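Local coordinates for protein putative peptidase M23 (Pseudomonas aeruginosa PAO1, PDB 2HSI) that binds a zinc ion and is probably a metalloendopeptidase of the M23 family, at residues Ser25-Met28 with Arg29-Asn32; Val201-Ile204 with Gly205-Phe209; Val264-Asp268 with Ala269-Pro273. One frame throughout, in Å; residues are numbered along the deposited sequence. Where two conformers were deposited one is given.

In the fold
Three short, local contacts follow one another along the chain. Contact 1 is the small helix 26-31, at the start of the modelled chain, packed against strand 39-43. Contacts 2 and 3 come later, both in the family M23 region and on the same antiparallel sheet: contact 2 along strand 199-207, contact 3 in the hairpin of strands 260-266 and 269-271. Contacts 1 and 2 have centres about 32 Å apart; the centre of contact 3 lies about 17 Å from that of contact 1 and 18 Å from that of contact 2. Helix 273-277 touches contacts 1 and 3 and helix 127-141 contacts 2 and 3, so the buried hairpin shares a helix with each outer contact.

Contact 1 of 3, residues Ser25-Met28 with Arg29-Asn32; sequences SFIM and RLLN
The carbonyl oxygen of Ser25 receives the backbone N-H of Arg29 at 2.9 Å, O to N, with an N-H...O angle of 155°. This bond opens the short alpha helix 26-31, a compact example of how a helix of fewer than two turns is held together. Phe26 O likewise takes Leu30 N at 2.9 Å, Ile27 O takes Leu31 N at 3.0 Å, and Met28 O takes Asn32 N at 3.1 Å, after which Asn32 is the first residue to leave helical angles. The start of the helix has a further tie, an ST motif, in which Ser25 OG accepts the N-H of Met28 at 3.2 Å between OG and N. That hydroxyl is also hydrogen-bonded to Glu65, so it links the first turn to a neighbouring loop.

Ile27 carries the apolar part of the contact. With CG1 swung opposite the backbone nitrogen (chi1 -154°), its chain runs beside that of Leu31, both pointing the same way, and CG1 comes within 3.8 Å of Leu31 CD1. Beyond it, Ile27 CD1 meets Leu30 CD2 at 3.9 Å, a branch that reaches it at a slant. Phe26 adds a looser touch, its CZ lying near Leu30 CD1. Leu31 is the buried member of the group and continues the packing into the protein, against Val41 of strand 39-43 and against Ile275 and Phe276 of helix 273-277.

On another side of the helix, Met28 bends at its second and third torsions so that its thioether lies alongside Asn32. The amide of Asn32 is engaged through OD1 by Val41 N, while its CB carbon rests 3.8 Å from the sulfur, Met28 SD.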
ATOM      1  N   SER A  25     -11.706  17.242   6.313  1.00 38.31           N
ATOM      2  CA  SER A  25     -12.486  15.986   6.495  1.00 36.64           C
ATOM      3  C   SER A  25     -11.787  15.012   7.444  1.00 38.12           C
ATOM      4  O   SER A  25     -10.611  15.187   7.789  1.00 38.56           O
ATOM      5  CB  SER A  25     -12.745  15.316   5.144  1.00 40.28           C
ATOM      6  OG  SER A  25     -11.571  14.722   4.622  1.00 41.17           O
ATOM      7  N   PHE A  26     -12.523  13.984   7.859  1.00 37.53           N
ATOM      8  CA  PHE A  26     -11.990  12.933   8.715  1.00 47.48           C
ATOM      9  C   PHE A  26     -10.850  12.175   8.024  1.00 44.07           C
ATOM     10  O   PHE A  26      -9.862  11.810   8.660  1.00 43.47           O
ATOM     11  CB  PHE A  26     -13.109  11.973   9.141  1.00 52.33           C
ATOM     12  CG  PHE A  26     -12.616  10.718   9.798  1.00 55.33           C
ATOM     13  CD1 PHE A  26     -12.094  10.752  11.089  1.00 61.42           C
ATOM     14  CD2 PHE A  26     -12.670   9.498   9.127  1.00 65.54           C
ATOM     15  CE1 PHE A  26     -11.631   9.592  11.703  1.00 70.84           C
ATOM     16  CE2 PHE A  26     -12.210   8.329   9.731  1.00 69.06           C
ATOM     17  CZ  PHE A  26     -11.690   8.375  11.024  1.00 67.12           C
ATOM     18  N   ILE A  27     -10.990  11.967   6.718  1.00 46.83           N
ATOM     19  CA  ILE A  27      -9.981  11.257   5.941  1.00 45.54           C
ATOM     20  C   ILE A  27      -8.714  12.095   5.712  1.00 41.18           C
ATOM     21  O   ILE A  27      -7.619  11.549   5.623  1.00 40.58           O
ATOM     22  CB  ILE A  27     -10.588  10.609   4.638  1.00 48.03           C
ATOM     23  CG1 ILE A  27      -9.767   9.390   4.193  1.00 48.56           C
ATOM     24  CG2 ILE A  27     -10.797  11.624   3.516  1.00 42.59           C
ATOM     25  CD1 ILE A  27      -9.799   8.228   5.181  1.00 55.52           C
ATOM     26  N   MET A  28      -8.869  13.420   5.678  1.00 38.91           N
ATOM     27  CA  MET A  28      -7.737  14.351   5.672  1.00 40.65           C
ATOM     28  C   MET A  28      -7.036  14.340   7.033  1.00 40.81           C
ATOM     29  O   MET A  28      -5.813  14.336   7.106  1.00 43.31           O
ATOM     30  CB  MET A  28      -8.201  15.770   5.285  1.00 48.72           C
ATOM     31  CG  MET A  28      -7.209  16.921   5.561  1.00 48.46           C
ATOM     32  SD  MET A  28      -5.724  16.986   4.524  1.00 43.69           S
ATOM     33  CE  MET A  28      -6.254  18.040   3.194  1.00 49.40           C
ATOM     34  N   ARG A  29      -7.821  14.305   8.108  1.00 41.11           N
ATOM     35  CA  ARG A  29      -7.280  14.253   9.465  1.00 42.53           C
ATOM     36  C   ARG A  29      -6.552  12.934   9.751  1.00 38.40           C
ATOM     37  O   ARG A  29      -5.551  12.909  10.468  1.00 41.22           O
ATOM     38  CB  ARG A  29      -8.395  14.496  10.493  1.00 44.66           C
ATOM     39  CG  ARG A  29      -7.908  14.889  11.890  1.00 57.65           C
ATOM     40  CD  ARG A  29      -7.153  16.220  11.892  1.00 66.52           C
ATOM     41  NE  ARG A  29      -6.529  16.488  13.186  1.00 72.37           N
ATOM     42  CZ  ARG A  29      -5.761  17.541  13.459  1.00 76.54           C
ATOM     43  NH1 ARG A  29      -5.502  18.454  12.528  1.00 76.19           N
ATOM     44  NH2 ARG A  29      -5.247  17.682  14.672  1.00 77.97           N
ATOM     45  N   LEU A  30      -7.048  11.847   9.168  1.00 33.42           N
ATOM     46  CA  LEU A  30      -6.449  10.528   9.353  1.00 33.92           C
ATOM     47  C   LEU A  30      -5.187  10.306   8.505  1.00 33.39           C
ATOM     48  O   LEU A  30      -4.164   9.838   9.003  1.00 27.43           O
ATOM     49  CB  LEU A  30      -7.479   9.440   9.034  1.00 38.84           C
ATOM     50  CG  LEU A  30      -7.095   7.988   9.333  1.00 33.44           C
ATOM     51  CD1 LEU A  30      -7.414   7.625  10.773  1.00 43.04           C
ATOM     52  CD2 LEU A  30      -7.826   7.072   8.380  1.00 38.59           C
ATOM     53  N   LEU A  31      -5.263  10.653   7.227  1.00 22.91           N
ATOM     54  CA  LEU A  31      -4.235  10.249   6.274  1.00 24.68           C
ATOM     55  C   LEU A  31      -3.133  11.262   6.027  1.00 23.04           C
ATOM     56  O   LEU A  31      -2.068  10.881   5.571  1.00 21.65           O
ATOM     57  CB  LEU A  31      -4.864   9.817   4.939  1.00 23.79           C
ATOM     58  CG  LEU A  31      -5.747   8.562   5.012  1.00 25.27           C
ATOM     59  CD1 LEU A  31      -6.178   8.137   3.621  1.00 26.28           C
ATOM     60  CD2 LEU A  31      -5.062   7.397   5.764  1.00 24.12           C
ATOM     61  N   ASN A  32      -3.374  12.542   6.313  1.00 24.92           N
ATOM     62  CA  ASN A  32      -2.335  13.550   6.094  1.00 22.60           C
ATOM     63  C   ASN A  32      -1.246  13.497   7.167  1.00 22.08           C
ATOM     64  O   ASN A  32      -1.304  14.213   8.170  1.00 23.80           O
ATOM     65  CB  ASN A  32      -2.922  14.963   5.982  1.00 26.00           C
ATOM     66  CG  ASN A  32      -1.956  15.950   5.358  1.00 26.11           C
ATOM     67  OD1 ASN A  32      -1.304  15.654   4.353  1.00 21.42           O
ATOM     68  ND2 ASN A  32      -1.865  17.140   5.949  1.00 25.62           N
TER

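Contact 2 of 3, residues Val201-Ile204 with Gly205-Phe209; sequences VILI and GDYFF
Tyr207 reaches back along its own strand to Leu203, in the beta hairpin built from strands 199-207 and 213-219. Its first torsion (chi1 -59°) sets CG beside the backbone nitrogen, and from CB the ring therefore extends over the preceding residues. Further out, the hydroxyl-bearing end of one ring face lies against Gly205, whose CA stands 3.5 Å above the ring plane, offset to the rim; the closest ring atom is CZ, 3.5 Å from that CA. Having no side chain, Gly205 lets the aromatic ring settle directly on the backbone.

At the tip, the phenolic oxygen enters the fork of Leu203. Tyr207 OH is 3.4 Å from Leu203 CG and 3.5 Å from Leu203 CD1, so an apolar branch point packs against the oxygen while the two side chains cross at an angle. The hydroxyl's polar need is met by Glu136 of helix 127-141, to which OH is hydrogen-bonded. That helix lies along the same face of the strand, touching Tyr207 through Glu133 and Gln137 and Leu203 through Ala140. The contact thus joins hairpin and helix, about 11 Å from the zinc ligand His261, measured between the side chains of Tyr207 and His261. The remaining methyl, Leu203 CD2, sits at the ring's edge near its plane, 3.4 Å from Tyr207 OH.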
ATOM      1  N   VAL A 201      -6.644  -9.769  -6.358  1.00 17.75           N
ATOM      2  CA  VAL A 201      -5.362 -10.462  -6.169  1.00 16.44           C
ATOM      3  C   VAL A 201      -4.562 -10.354  -7.470  1.00 15.18           C
ATOM      4  O   VAL A 201      -4.952 -10.915  -8.489  1.00 17.62           O
ATOM      5  CB  VAL A 201      -5.562 -11.941  -5.751  1.00 22.17           C
ATOM      6  CG1 VAL A 201      -4.214 -12.617  -5.492  1.00 19.88           C
ATOM      7  CG2 VAL A 201      -6.455 -12.030  -4.502  1.00 15.61           C
ATOM      8  N   ILE A 202      -3.479  -9.581  -7.440  1.00 15.72           N
ATOM      9  CA  ILE A 202      -2.683  -9.330  -8.642  1.00 16.81           C
ATOM     10  C   ILE A 202      -1.342 -10.073  -8.644  1.00 17.80           C
ATOM     11  O   ILE A 202      -0.624 -10.068  -9.656  1.00 15.97           O
ATOM     12  CB  ILE A 202      -2.453  -7.814  -8.886  1.00 16.10           C
ATOM     13  CG1 ILE A 202      -1.772  -7.153  -7.680  1.00 12.25           C
ATOM     14  CG2 ILE A 202      -3.785  -7.147  -9.249  1.00 18.73           C
ATOM     15  CD1 ILE A 202      -1.081  -5.803  -7.975  1.00 16.94           C
ATOM     16  N   LEU A 203      -1.018 -10.717  -7.525  1.00 13.70           N
ATOM     17  CA  LEU A 203       0.219 -11.524  -7.442  1.00 19.31           C
ATOM     18  C   LEU A 203       0.192 -12.546  -6.309  1.00 16.33           C
ATOM     19  O   LEU A 203      -0.213 -12.245  -5.193  1.00 17.56           O
ATOM     20  CB  LEU A 203       1.473 -10.627  -7.326  1.00 19.92           C
ATOM     21  CG  LEU A 203       2.861 -11.293  -7.409  1.00 23.17           C
ATOM     22  CD1 LEU A 203       3.006 -12.138  -8.658  1.00 31.34           C
ATOM     23  CD2 LEU A 203       3.985 -10.282  -7.341  1.00 21.12           C
ATOM     24  N   ILE A 204       0.595 -13.771  -6.636  1.00 13.71           N
ATOM     25  CA  ILE A 204       0.758 -14.849  -5.674  1.00 16.41           C
ATOM     26  C   ILE A 204       2.117 -15.465  -5.986  1.00 18.44           C
ATOM     27  O   ILE A 204       2.424 -15.756  -7.136  1.00 17.28           O
ATOM     28  CB  ILE A 204      -0.369 -15.907  -5.785  1.00 15.99           C
ATOM     29  CG1 ILE A 204      -1.682 -15.347  -5.237  1.00 19.37           C
ATOM     30  CG2 ILE A 204      -0.017 -17.202  -5.019  1.00 22.81           C
ATOM     31  CD1 ILE A 204      -2.896 -16.253  -5.501  1.00 26.76           C
ATOM     32  N   GLY A 205       2.950 -15.603  -4.972  1.00 18.32           N
ATOM     33  CA  GLY A 205       4.238 -16.239  -5.170  1.00 16.57           C
ATOM     34  C   GLY A 205       4.643 -17.067  -3.976  1.00 20.07           C
ATOM     35  O   GLY A 205       4.046 -16.980  -2.907  1.00 19.12           O
ATOM     36  N   ASP A 206       5.645 -17.905  -4.195  1.00 24.24           N
ATOM     37  CA  ASP A 206       6.308 -18.606  -3.110  0.50 23.18           C
ATOM     38  C   ASP A 206       7.777 -18.290  -3.299  1.00 21.45           C
ATOM     39  O   ASP A 206       8.484 -18.940  -4.074  1.00 21.17           O
ATOM     40  CB  ASP A 206       6.039 -20.114  -3.142  0.50 24.61           C
ATOM     41  CG  ASP A 206       6.271 -20.786  -1.785  0.50 29.06           C
ATOM     42  OD1 ASP A 206       7.131 -20.327  -0.999  0.50 27.46           O
ATOM     43  OD2 ASP A 206       5.591 -21.792  -1.497  0.50 34.42           O
ATOM     44  N   TYR A 207       8.213 -17.263  -2.586  1.00 23.07           N
ATOM     45  CA  TYR A 207       9.500 -16.636  -2.848  1.00 20.78           C
ATOM     46  C   TYR A 207      10.570 -17.050  -1.867  1.00 18.45           C
ATOM     47  O   TYR A 207      10.268 -17.452  -0.751  1.00 19.75           O
ATOM     48  CB  TYR A 207       9.337 -15.114  -2.837  1.00 20.81           C
ATOM     49  CG  TYR A 207       8.349 -14.590  -3.862  1.00 18.62           C
ATOM     50  CD1 TYR A 207       8.323 -15.098  -5.164  1.00 20.04           C
ATOM     51  CD2 TYR A 207       7.456 -13.574  -3.534  1.00 23.66           C
ATOM     52  CE1 TYR A 207       7.432 -14.614  -6.114  1.00 25.41           C
ATOM     53  CE2 TYR A 207       6.556 -13.091  -4.472  1.00 18.39           C
ATOM     54  CZ  TYR A 207       6.553 -13.605  -5.756  1.00 25.54           C
ATOM     55  OH  TYR A 207       5.660 -13.118  -6.681  1.00 23.41           O
ATOM     56  N   PHE A 208      11.824 -16.940  -2.301  1.00 25.66           N
ATOM     57  CA  PHE A 208      12.976 -17.325  -1.487  1.00 29.50           C
ATOM     58  C   PHE A 208      13.029 -16.601  -0.137  1.00 25.73           C
ATOM     59  O   PHE A 208      13.196 -17.239   0.900  1.00 28.59           O
ATOM     60  CB  PHE A 208      14.284 -17.110  -2.265  1.00 34.81           C
ATOM     61  CG  PHE A 208      15.507 -17.586  -1.527  1.00 37.22           C
ATOM     62  CD1 PHE A 208      15.927 -18.906  -1.646  1.00 46.87           C
ATOM     63  CD2 PHE A 208      16.227 -16.722  -0.697  1.00 40.40           C
ATOM     64  CE1 PHE A 208      17.050 -19.362  -0.952  1.00 52.89           C
ATOM     65  CE2 PHE A 208      17.345 -17.166   0.004  1.00 38.82           C
ATOM     66  CZ  PHE A 208      17.760 -18.486  -0.127  1.00 39.01           C
ATOM     67  N   PHE A 209      12.895 -15.274  -0.154  1.00 25.78           N
ATOM     68  CA  PHE A 209      12.950 -14.470   1.071  1.00 30.13           C
ATOM     69  C   PHE A 209      11.583 -14.312   1.742  1.00 29.18           C
ATOM     70  O   PHE A 209      11.437 -14.559   2.946  1.00 26.24           O
ATOM     71  CB  PHE A 209      13.559 -13.090   0.787  1.00 27.10           C
ATOM     72  CG  PHE A 209      15.002 -13.142   0.363  1.00 34.67           C
ATOM     73  CD1 PHE A 209      15.996 -13.467   1.276  1.00 41.74           C
ATOM     74  CD2 PHE A 209      15.367 -12.861  -0.951  1.00 35.84           C
ATOM     75  CE1 PHE A 209      17.340 -13.525   0.887  1.00 35.63           C
ATOM     76  CE2 PHE A 209      16.707 -12.910  -1.352  1.00 33.89           C
ATOM     77  CZ  PHE A 209      17.692 -13.246  -0.430  1.00 37.86           C
TER

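Contact 3 of 3, residues Val264-Asp268 with Ala269-Pro273; sequences VSLND and ARVDP
Two extended first torsions and a folded arginine bring the polar groups together: Ser265 OG (chi1 -172°) and Asp268 CG (chi1 -164°) each lie opposite their own backbone nitrogen, while Arg270 bends at its second and third torsions. Ser265 OG and Asp268 OD1 consequently meet one nitrogen, Arg270 NH2, near the guanidinium plane. Ser265 OG accepts at 3.0 Å from NH2, and Asp268 OD1 forms a salt bridge to NH2 at 2.7 Å, approached on its anti side and from somewhat out of the carboxylate plane.

This grip spans a tight beta hairpin whose turn residues, Asn267 and Asp268, have left-handed backbone angles. Leu266 and Ala269 pair by two backbone bonds, Leu266 O accepting Ala269 N at 2.8 Å. At the other end, one water joins Val264 N to Val271 O, and Val264 CG2 packs on Pro273 CB at 3.8 Å. The hairpin continues strand 260-266, which carries the zinc ligand His261, its side chain about 7 Å from that of Arg270.

Asp268 OD2 bridges further to Lys58 and Arg142, and Tyr141 of helix 127-141 makes a cation-pi contact with Arg270. On the opposite face from Ser265 and Arg270, Val264, Leu266 and Val271 pack on Phe276 of helix 273-277.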
ATOM      1  N   VAL A 264       1.970  -1.786   2.890  1.00 19.24           N
ATOM      2  CA  VAL A 264       1.022  -0.933   2.166  1.00 16.50           C
ATOM      3  C   VAL A 264       1.816  -0.040   1.225  1.00 20.69           C
ATOM      4  O   VAL A 264       2.782   0.600   1.637  1.00 19.04           O
ATOM      5  CB  VAL A 264       0.140  -0.066   3.099  1.00 15.75           C
ATOM      6  CG1 VAL A 264      -0.673   0.969   2.287  1.00 17.10           C
ATOM      7  CG2 VAL A 264      -0.808  -0.935   3.907  1.00 18.67           C
ATOM      8  N   SER A 265       1.411  -0.019  -0.039  1.00 15.28           N
ATOM      9  CA  SER A 265       2.067   0.791  -1.044  1.00 17.59           C
ATOM     10  C   SER A 265       1.080   1.787  -1.654  1.00 18.15           C
ATOM     11  O   SER A 265      -0.111   1.498  -1.801  1.00 16.46           O
ATOM     12  CB  SER A 265       2.681  -0.108  -2.113  1.00 12.88           C
ATOM     13  OG  SER A 265       3.502   0.598  -3.039  1.00 18.18           O
ATOM     14  N   LEU A 266       1.600   2.961  -1.990  1.00 17.39           N
ATOM     15  CA  LEU A 266       0.881   3.989  -2.742  1.00 19.39           C
ATOM     16  C   LEU A 266       1.888   4.569  -3.708  1.00 20.07           C
ATOM     17  O   LEU A 266       3.012   4.889  -3.307  1.00 22.29           O
ATOM     18  CB  LEU A 266       0.390   5.114  -1.824  1.00 16.33           C
ATOM     19  CG  LEU A 266      -0.885   4.951  -0.992  1.00 20.63           C
ATOM     20  CD1 LEU A 266      -0.894   5.997   0.117  1.00 21.83           C
ATOM     21  CD2 LEU A 266      -2.125   5.094  -1.863  1.00 17.49           C
ATOM     22  N   ASN A 267       1.491   4.706  -4.971  1.00 14.84           N
ATOM     23  CA  ASN A 267       2.365   5.201  -6.050  1.00 18.63           C
ATOM     24  C   ASN A 267       3.786   4.632  -6.021  1.00 17.71           C
ATOM     25  O   ASN A 267       4.761   5.374  -6.131  1.00 15.58           O
ATOM     26  CB  ASN A 267       2.382   6.749  -6.152  1.00 16.12           C
ATOM     27  CG  ASN A 267       2.649   7.447  -4.820  1.00 16.98           C
ATOM     28  OD1 ASN A 267       1.717   7.784  -4.094  1.00 16.41           O
ATOM     29  ND2 ASN A 267       3.924   7.631  -4.478  1.00 16.87           N
ATOM     30  N   ASP A 268       3.878   3.308  -5.857  1.00 17.16           N
ATOM     31  CA  ASP A 268       5.159   2.593  -5.748  1.00 18.73           C
ATOM     32  C   ASP A 268       6.066   3.102  -4.614  1.00 23.39           C
ATOM     33  O   ASP A 268       7.299   3.163  -4.756  1.00 20.00           O
ATOM     34  CB  ASP A 268       5.893   2.562  -7.096  1.00 15.88           C
ATOM     35  CG  ASP A 268       7.021   1.529  -7.144  1.00 20.86           C
ATOM     36  OD1 ASP A 268       6.939   0.498  -6.443  1.00 18.40           O
ATOM     37  OD2 ASP A 268       7.992   1.762  -7.901  1.00 21.08           O
ATOM     38  N   ALA A 269       5.442   3.473  -3.494  1.00 17.07           N
ATOM     39  CA  ALA A 269       6.156   3.842  -2.289  1.00 23.01           C
ATOM     40  C   ALA A 269       5.570   3.071  -1.115  1.00 22.61           C
ATOM     41  O   ALA A 269       4.371   3.197  -0.820  1.00 23.64           O
ATOM     42  CB  ALA A 269       6.052   5.343  -2.050  1.00 19.84           C
ATOM     43  N   ARG A 270       6.403   2.264  -0.453  1.00 19.90           N
ATOM     44  CA  ARG A 270       5.985   1.598   0.789  1.00 21.24           C
ATOM     45  C   ARG A 270       5.856   2.606   1.915  1.00 23.88           C
ATOM     46  O   ARG A 270       6.786   3.375   2.208  1.00 22.98           O
ATOM     47  CB  ARG A 270       6.930   0.459   1.207  1.00 18.74           C
ATOM     48  CG  ARG A 270       6.529  -0.928   0.698  1.00 28.64           C
ATOM     49  CD  ARG A 270       7.247  -1.265  -0.587  1.00 36.82           C
ATOM     50  NE  ARG A 270       6.528  -0.750  -1.731  1.00 33.01           N
ATOM     51  CZ  ARG A 270       7.071  -0.402  -2.893  1.00 32.69           C
ATOM     52  NH1 ARG A 270       8.374  -0.490  -3.120  1.00 31.50           N
ATOM     53  NH2 ARG A 270       6.288   0.049  -3.844  1.00 19.75           N
ATOM     54  N   VAL A 271       4.680   2.604   2.530  1.00 21.73           N
ATOM     55  CA  VAL A 271       4.358   3.548   3.579  1.00 21.56           C
ATOM     56  C   VAL A 271       3.888   2.813   4.826  1.00 17.95           C
ATOM     57  O   VAL A 271       3.638   1.603   4.788  1.00 24.65           O
ATOM     58  CB  VAL A 271       3.321   4.618   3.113  1.00 19.00           C
ATOM     59  CG1 VAL A 271       3.881   5.438   1.948  1.00 17.86           C
ATOM     60  CG2 VAL A 271       1.967   3.977   2.763  1.00 16.56           C
ATOM     61  N   ASP A 272       3.813   3.548   5.931  1.00 22.83           N
ATOM     62  CA  ASP A 272       3.472   3.009   7.240  1.00 24.20           C
ATOM     63  C   ASP A 272       2.007   2.581   7.305  1.00 19.00           C
ATOM     64  O   ASP A 272       1.104   3.431   7.302  1.00 23.30           O
ATOM     65  CB  ASP A 272       3.771   4.068   8.309  1.00 29.81           C
ATOM     66  CG  ASP A 272       3.610   3.554   9.731  1.00 31.48           C
ATOM     67  OD1 ASP A 272       3.271   2.370   9.949  1.00 31.02           O
ATOM     68  OD2 ASP A 272       3.843   4.361  10.654  1.00 28.25           O
ATOM     69  N   PRO A 273       1.760   1.261   7.387  1.00 21.42           N
ATOM     70  CA  PRO A 273       0.389   0.768   7.444  1.00 22.01           C
ATOM     71  C   PRO A 273      -0.386   1.250   8.672  1.00 24.98           C
ATOM     72  O   PRO A 273      -1.611   1.289   8.623  1.00 23.77           O
ATOM     73  CB  PRO A 273       0.574  -0.755   7.481  1.00 21.61           C
ATOM     74  CG  PRO A 273       1.900  -0.967   6.830  1.00 20.00           C
ATOM     75  CD  PRO A 273       2.717   0.141   7.410  1.00 18.00           C
TER
HETATM   76  O   HOH W   1       4.446  -0.759   3.857  1.00 24.76           O